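Local coordinates for protein Cel44C (Paenibacillus polymyxa, PDB 2YJQ) that probably hydrolyses internal beta-1,4-glucosidic bonds of cellulose and xyloglucan through the glycoside hydrolase family 44 domain contained in this part of a longer enzyme, at residues A355-S360 with M387-K392. The protein carries 8 engineered substitutions. Residues are numbered along the deposited sequence; the frame is centred on the assembly and turned at random.
Sequences AMTSYS and MANYWK. Engineered in segment 355-360: Ser358 (natural residue Glu). With OXZ (tetrahydrooxazine), chain E; BGC (beta-D-glucopyranose), chain C.
Trp391 leaves the backbone beside Ser358, an engineered residue (glutamate in the natural protein), its CB 3.2 Å from Ser358 OG. CG anti to the backbone N (chi1 178°) sends the indole past this hydroxyl, which also meets CD2 and CE3 obliquely and is hydrogen-bonded to Tyr286. Farther out, the ring reaches the bound ligands: NE1 and CE2 approach O4 of the tetrahydrooxazine, CZ2 comes within 3.3 Å of O5 of the glucose, and CH2 lies 3.7 Å from the tetrahydrooxazine O3. One indole face takes the tetrahydrooxazine C3, set off toward the rim, as in carbohydrate-aromatic packing. With an alanine in place of the indole, the tetrahydrooxazine would probably lose the face under C3 and the glucose O5 its contact with CZ2, and a gap would open beside Ser358. Strands 353-359 and 387-390, joined through helix 367-381 as a beta-alpha-beta unit, are the last two strands of the TIM barrel and run parallel; the indole stands just after the C-terminal end of strand 387-390, where TIM barrels bind their substrates and where the two ligands lie here. Met356 N donates to Met387 O (3.0 Å), Asn389 N to Met356 O, and Trp391 N to Tyr359 O (2.9 Å), the last bond tying the base of the tryptophan to the neighbouring strand. Tyr359 turns its ring edge to Asn389 N, with CE1 3.9 Å from Ala388 CB, while residues of helix 367-381 pack against the same side chain. Asn389 CB sits against Thr357 O, and its buried ND2, near Thr357 CA and CG2, finds no hydrogen-bonding partner. Thr357 OG1 is hydrogen-bonded to Asp282. A water joins Ser360 OG (2.6 Å), Tyr390 OH and Trp391 O.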
loop_
_atom_site.group_PDB
_atom_site.type_symbol
_atom_site.label_atom_id
_atom_site.label_comp_id
_atom_site.label_asym_id
_atom_site.label_seq_id
_atom_site.Cartn_x
_atom_site.Cartn_y
_atom_site.Cartn_z
ATOM N N ALA A 355 -3.201 5.510 -4.251
ATOM C CA ALA A 355 -2.442 4.641 -3.327
ATOM C C ALA A 355 -2.906 3.162 -3.259
ATOM O O ALA A 355 -4.116 2.875 -3.290
ATOM C CB ALA A 355 -2.355 5.286 -1.900
ATOM N N MET A 356 -1.955 2.228 -3.135
ATOM C CA MET A 356 -2.300 0.827 -2.864
ATOM C C MET A 356 -1.901 0.510 -1.415
ATOM O O MET A 356 -0.761 0.074 -1.128
ATOM C CB MET A 356 -1.614 -0.095 -3.869
ATOM C CG MET A 356 -1.898 -1.524 -3.713
ATOM S SD MET A 356 -1.175 -2.555 -5.023
ATOM C CE MET A 356 -2.068 -1.793 -6.342
ATOM N N THR A 357 -2.816 0.767 -0.485
ATOM C CA THR A 357 -2.393 0.826 0.901
ATOM C C THR A 357 -2.301 -0.512 1.654
ATOM O O THR A 357 -1.930 -0.545 2.803
ATOM C CB THR A 357 -3.254 1.780 1.677
ATOM O OG1 THR A 357 -4.607 1.305 1.661
ATOM C CG2 THR A 357 -3.147 3.253 1.088
ATOM N N SER A 358 -2.567 -1.623 0.993
ATOM C CA SER A 358 -2.393 -2.889 1.652
ATOM C C SER A 358 -2.407 -3.923 0.539
ATOM O O SER A 358 -3.414 -4.032 -0.148
ATOM C CB SER A 358 -3.567 -3.093 2.639
ATOM O OG SER A 358 -3.280 -4.163 3.516
ATOM N N TYR A 359 -1.303 -4.641 0.318
ATOM C CA TYR A 359 -1.254 -5.644 -0.720
ATOM C C TYR A 359 -0.184 -6.644 -0.397
ATOM O O TYR A 359 0.678 -6.350 0.437
ATOM C CB TYR A 359 -0.936 -5.009 -2.059
ATOM C CG TYR A 359 0.501 -4.482 -2.171
ATOM C CD1 TYR A 359 0.855 -3.244 -1.606
ATOM C CD2 TYR A 359 1.486 -5.217 -2.823
ATOM C CE1 TYR A 359 2.163 -2.754 -1.700
ATOM C CE2 TYR A 359 2.805 -4.724 -2.944
ATOM C CZ TYR A 359 3.140 -3.493 -2.386
ATOM O OH TYR A 359 4.421 -2.980 -2.432
ATOM N N SER A 360 -0.204 -7.792 -1.075
ATOM C CA SER A 360 0.831 -8.793 -0.896
ATOM C C SER A 360 0.738 -9.815 -2.011
ATOM O O SER A 360 -0.374 -10.122 -2.445
ATOM C CB SER A 360 0.586 -9.558 0.440
ATOM O OG SER A 360 1.541 -10.604 0.568
ATOM N N MET A 387 1.654 6.127 -3.173
ATOM C CA MET A 387 1.943 5.464 -1.895
ATOM C C MET A 387 1.575 4.011 -2.010
ATOM O O MET A 387 0.575 3.684 -2.647
ATOM C CB MET A 387 1.227 6.125 -0.757
ATOM C CG MET A 387 1.672 5.593 0.603
ATOM S SD MET A 387 0.911 6.551 1.919
ATOM C CE MET A 387 1.941 8.057 1.977
ATOM N N ALA A 388 2.397 3.118 -1.450
ATOM C CA ALA A 388 2.000 1.721 -1.393
ATOM C C ALA A 388 2.546 1.037 -0.142
ATOM O O ALA A 388 3.651 1.324 0.333
ATOM C CB ALA A 388 2.421 0.981 -2.649
ATOM N N ASN A 389 1.746 0.127 0.423
ATOM C CA ASN A 389 2.053 -0.334 1.744
ATOM C C ASN A 389 1.839 -1.818 1.808
ATOM O O ASN A 389 0.659 -2.289 1.789
ATOM C CB ASN A 389 1.162 0.355 2.767
ATOM C CG ASN A 389 1.338 1.821 2.799
ATOM O OD1 ASN A 389 2.128 2.365 3.614
ATOM N ND2 ASN A 389 0.599 2.497 1.987
ATOM N N TYR A 390 2.943 -2.553 1.928
ATOM C CA TYR A 390 2.898 -3.992 2.005
ATOM C C TYR A 390 2.070 -4.447 3.221
ATOM O O TYR A 390 1.991 -3.729 4.218
ATOM C CB TYR A 390 4.317 -4.534 2.115
ATOM C CG TYR A 390 4.401 -6.023 2.413
ATOM C CD1 TYR A 390 4.048 -6.964 1.454
ATOM C CD2 TYR A 390 4.875 -6.485 3.672
ATOM C CE1 TYR A 390 4.129 -8.340 1.729
ATOM C CE2 TYR A 390 4.980 -7.838 3.943
ATOM C CZ TYR A 390 4.586 -8.758 2.969
ATOM O OH TYR A 390 4.671 -10.081 3.259
ATOM N N TRP A 391 1.433 -5.603 3.112
ATOM C CA TRP A 391 0.698 -6.173 4.233
ATOM C C TRP A 391 1.149 -7.623 4.524
ATOM O O TRP A 391 1.219 -8.447 3.604
ATOM C CB TRP A 391 -0.826 -6.086 4.012
ATOM C CG TRP A 391 -1.541 -6.716 5.139
ATOM C CD1 TRP A 391 -1.840 -8.027 5.257
ATOM C CD2 TRP A 391 -1.984 -6.086 6.348
ATOM N NE1 TRP A 391 -2.483 -8.268 6.442
ATOM C CE2 TRP A 391 -2.572 -7.099 7.145
ATOM C CE3 TRP A 391 -1.981 -4.754 6.821
ATOM C CZ2 TRP A 391 -3.140 -6.839 8.409
ATOM C CZ3 TRP A 391 -2.505 -4.490 8.078
ATOM C CH2 TRP A 391 -3.099 -5.517 8.861
ATOM N N LYS A 392 1.472 -7.917 5.785
ATOM C CA LYS A 392 1.885 -9.262 6.170
ATOM C C LYS A 392 0.695 -10.221 6.312
ATOM O O LYS A 392 -0.099 -10.084 7.236
ATOM C CB LYS A 392 2.750 -9.242 7.469
ATOM C CG LYS A 392 4.114 -8.523 7.371
ATOM C CD LYS A 392 4.771 -8.427 8.735
ATOM C CE LYS A 392 5.446 -9.741 9.084
ATOM N NZ LYS A 392 5.866 -9.739 10.539
HETATM C C6 OXZ E . -6.558 -10.171 4.886
HETATM C C5 OXZ E . -6.198 -8.702 5.126
HETATM C C4 OXZ E . -6.524 -8.200 6.571
HETATM C C3 OXZ E . -6.312 -6.695 6.733
HETATM C C2 OXZ E . -7.090 -5.861 5.676
HETATM O O6 OXZ E . -7.965 -10.331 5.210
HETATM O O5 OXZ E . -7.024 -7.906 4.267
HETATM O O4 OXZ E . -5.692 -8.886 7.507
HETATM O O3 OXZ E . -6.607 -6.216 8.073
HETATM N N1 OXZ E . -6.868 -6.517 4.367
HETATM C C2 BGC C . -5.703 -10.563 9.272
HETATM C C3 BGC C . -6.246 -10.923 10.647
HETATM C C4 BGC C . -5.940 -9.764 11.599
HETATM C C5 BGC C . -6.307 -8.385 11.056
HETATM C C6 BGC C . -5.730 -7.293 11.937
HETATM C C1 BGC C . -6.274 -9.210 8.799
HETATM O O2 BGC C . -6.058 -11.567 8.320
HETATM O O3 BGC C . -5.433 -11.992 11.126
HETATM O O4 BGC C . -6.697 -9.855 12.742
HETATM O O5 BGC C . -5.807 -8.210 9.724
HETATM O O6 BGC C . -6.209 -6.077 11.349
HETATM O O HOH W 1 2.008 -11.475 2.938
#